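Local structure of glucosamine--fructose-6-phosphate aminotransferase [isomerizing] (Francisella tularensis subsp. tularensis, 3TBF) at residues 228-233 with 278-283. The protein probably makes glucosamine 6-phosphate from fructose 6-phosphate and glutamine, the crystallised C-terminal part carrying the two sugar-isomerase (SIS) domains. Residues are numbered along the deposited sequence; the frame is centred on the assembly and turned at random. Where two conformers were deposited one is given.
Sequences EHTIFL and PIVAVV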
loop_
_atom_site.group_PDB
_atom_site.type_symbol
_atom_site.label_atom_id
_atom_site.label_comp_id
_atom_site.label_asym_id
_atom_site.label_seq_id
_atom_site.Cartn_x
_atom_site.Cartn_y
_atom_site.Cartn_z
ATOM N N GLU A 228 -11.932 -4.307 -19.645
ATOM C CA GLU A 228 -10.748 -5.006 -19.115
ATOM C C GLU A 228 -10.045 -4.235 -17.988
ATOM O O GLU A 228 -9.086 -4.723 -17.406
ATOM C CB GLU A 228 -9.771 -5.359 -20.235
ATOM C CG GLU A 228 -10.382 -6.165 -21.398
ATOM C CD GLU A 228 -10.648 -7.648 -21.079
ATOM O OE1 GLU A 228 -10.028 -8.214 -20.129
ATOM O OE2 GLU A 228 -11.491 -8.246 -21.797
ATOM N N HIS A 229 -10.548 -3.055 -17.650
ATOM C CA HIS A 229 -10.024 -2.297 -16.542
ATOM C C HIS A 229 -11.182 -1.778 -15.742
ATOM O O HIS A 229 -12.292 -1.616 -16.255
ATOM C CB HIS A 229 -9.204 -1.056 -17.006
ATOM C CG HIS A 229 -8.216 -1.322 -18.119
ATOM N ND1 HIS A 229 -6.878 -1.568 -17.894
ATOM C CD2 HIS A 229 -8.372 -1.313 -19.466
ATOM C CE1 HIS A 229 -6.260 -1.745 -19.051
ATOM N NE2 HIS A 229 -7.142 -1.569 -20.022
ATOM N N THR A 230 -10.899 -1.519 -14.481
ATOM C CA THR A 230 -11.732 -0.732 -13.638
ATOM C C THR A 230 -10.885 -0.077 -12.551
ATOM O O THR A 230 -9.947 -0.669 -11.998
ATOM C CB THR A 230 -12.791 -1.600 -12.916
ATOM O OG1 THR A 230 -13.657 -2.240 -13.884
ATOM C CG2 THR A 230 -13.601 -0.733 -11.938
ATOM N N ILE A 231 -11.285 1.132 -12.202
ATOM C CA ILE A 231 -10.734 1.813 -11.081
ATOM C C ILE A 231 -11.703 1.954 -9.911
ATOM O O ILE A 231 -12.861 2.344 -10.089
ATOM C CB ILE A 231 -10.332 3.178 -11.511
ATOM C CG1 ILE A 231 -9.312 3.027 -12.651
ATOM C CG2 ILE A 231 -9.820 3.985 -10.305
ATOM C CD1 ILE A 231 -8.293 4.078 -12.665
ATOM N N PHE A 232 -11.208 1.628 -8.717
ATOM C CA PHE A 232 -11.961 1.751 -7.485
ATOM C C PHE A 232 -11.368 2.921 -6.697
ATOM O O PHE A 232 -10.144 3.109 -6.681
ATOM C CB PHE A 232 -11.888 0.488 -6.655
ATOM C CG PHE A 232 -12.783 -0.604 -7.129
ATOM C CD1 PHE A 232 -12.526 -1.277 -8.302
ATOM C CD2 PHE A 232 -13.860 -1.006 -6.378
ATOM C CE1 PHE A 232 -13.345 -2.321 -8.741
ATOM C CE2 PHE A 232 -14.711 -2.034 -6.833
ATOM C CZ PHE A 232 -14.467 -2.673 -8.018
ATOM N N LEU A 233 -12.242 3.688 -6.051
ATOM C CA LEU A 233 -11.857 4.872 -5.312
ATOM C C LEU A 233 -12.473 4.940 -3.918
ATOM O O LEU A 233 -13.645 4.638 -3.736
ATOM C CB LEU A 233 -12.306 6.144 -6.068
ATOM C CG LEU A 233 -11.653 6.440 -7.411
ATOM C CD1 LEU A 233 -12.197 7.774 -7.930
ATOM C CD2 LEU A 233 -10.126 6.447 -7.351
ATOM N N PRO A 278 -14.522 2.315 -16.389
ATOM C CA PRO A 278 -15.401 2.316 -15.231
ATOM C C PRO A 278 -14.696 2.751 -13.969
ATOM O O PRO A 278 -13.594 2.289 -13.698
ATOM C CB PRO A 278 -15.810 0.864 -15.088
ATOM C CG PRO A 278 -15.444 0.215 -16.307
ATOM C CD PRO A 278 -14.281 0.954 -16.876
ATOM N N ILE A 279 -15.315 3.668 -13.238
ATOM C CA ILE A 279 -14.820 4.142 -11.969
ATOM C C ILE A 279 -15.857 3.784 -10.893
ATOM O O ILE A 279 -16.977 4.256 -10.905
ATOM C CB ILE A 279 -14.556 5.662 -11.990
ATOM C CG1 ILE A 279 -13.293 5.984 -12.778
ATOM C CG2 ILE A 279 -14.279 6.198 -10.598
ATOM C CD1 ILE A 279 -13.386 5.705 -14.237
ATOM N N VAL A 280 -15.493 2.900 -9.978
ATOM C CA VAL A 280 -16.415 2.508 -8.919
ATOM C C VAL A 280 -15.971 3.185 -7.624
ATOM O O VAL A 280 -14.802 3.091 -7.218
ATOM C CB VAL A 280 -16.444 1.017 -8.722
ATOM C CG1 VAL A 280 -17.401 0.711 -7.639
ATOM C CG2 VAL A 280 -16.846 0.288 -10.011
ATOM N N ALA A 281 -16.860 3.924 -7.003
ATOM C CA ALA A 281 -16.471 4.642 -5.816
ATOM C C ALA A 281 -17.528 4.524 -4.741
ATOM O O ALA A 281 -18.720 4.365 -5.002
ATOM C CB ALA A 281 -16.173 6.141 -6.147
ATOM N N VAL A 282 -17.062 4.675 -3.525
ATOM C CA VAL A 282 -17.848 4.599 -2.330
ATOM C C VAL A 282 -17.813 6.010 -1.751
ATOM O O VAL A 282 -16.753 6.554 -1.495
ATOM C CB VAL A 282 -17.198 3.594 -1.360
ATOM C CG1 VAL A 282 -17.728 3.761 0.056
ATOM C CG2 VAL A 282 -17.389 2.086 -1.881
ATOM N N VAL A 283 -19.000 6.612 -1.580
ATOM C CA VAL A 283 -19.138 7.988 -1.123
ATOM C C VAL A 283 -19.945 8.052 0.176
ATOM O O VAL A 283 -21.174 8.131 0.168
ATOM C CB VAL A 283 -19.816 8.813 -2.215
ATOM C CG1 VAL A 283 -19.815 10.271 -1.842
ATOM C CG2 VAL A 283 -19.115 8.604 -3.566
#
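In the five-stranded parallel sheet of the second SIS domain, strands 229-234 and 278-283 lie side by side, bonded from Ile231 to Pro278 and Val280 and onward through Leu233; the strand order 2-1-3-4-5 makes them the first and third in sequence. Ile231 N gives a nearly straight bond to Pro278 O (3.0 Å, 172° at the hydrogen), and Ile231 O takes Val280 N at 2.7 Å. Val280 O then receives Leu233 N at 2.9 Å. The ladder slackens at its far end, where Val282 N reaches Leu233 O only weakly, at 3.4 Å. Pro278 has no amide hydrogen to give; instead its ring carbon CD packs on His229 O, and its CG lies near Thr230 OG1, whose hydroxyl turns back in a weak bond to His229 O.

On one face of the sheet, Phe232 and Val280 run side by side in the same direction. CB of Val280 sits over the phenyl ring, offset toward the rim, in a CH-pi contact 4.1 Å from the centroid. Val280 CG1, anti to the backbone N (chi1 -180°), packs on Phe232 CE2, while the other branch, CG2, meets Thr230 CG2. Helix 238-253 packs against Phe232 through Ala242, Ala246 and Leu249, and helix 335-355 meets Val280 through Leu344 and Leu347. The other face carries Leu233, which reaches back along the neighbouring strand to put CD1 3.7 Å from Ile279 CG2, with its CB against that of Ala281; Val299 and Leu296 of helix 289-301 pack on Ile279 and Ala281.

The backbone groups that face each other from Ile231 to Leu233 are thus paired, with a weaker bond at Val282, while both faces present hydrocarbon to the helices, giving the buried core of an alpha/beta/alpha sandwich.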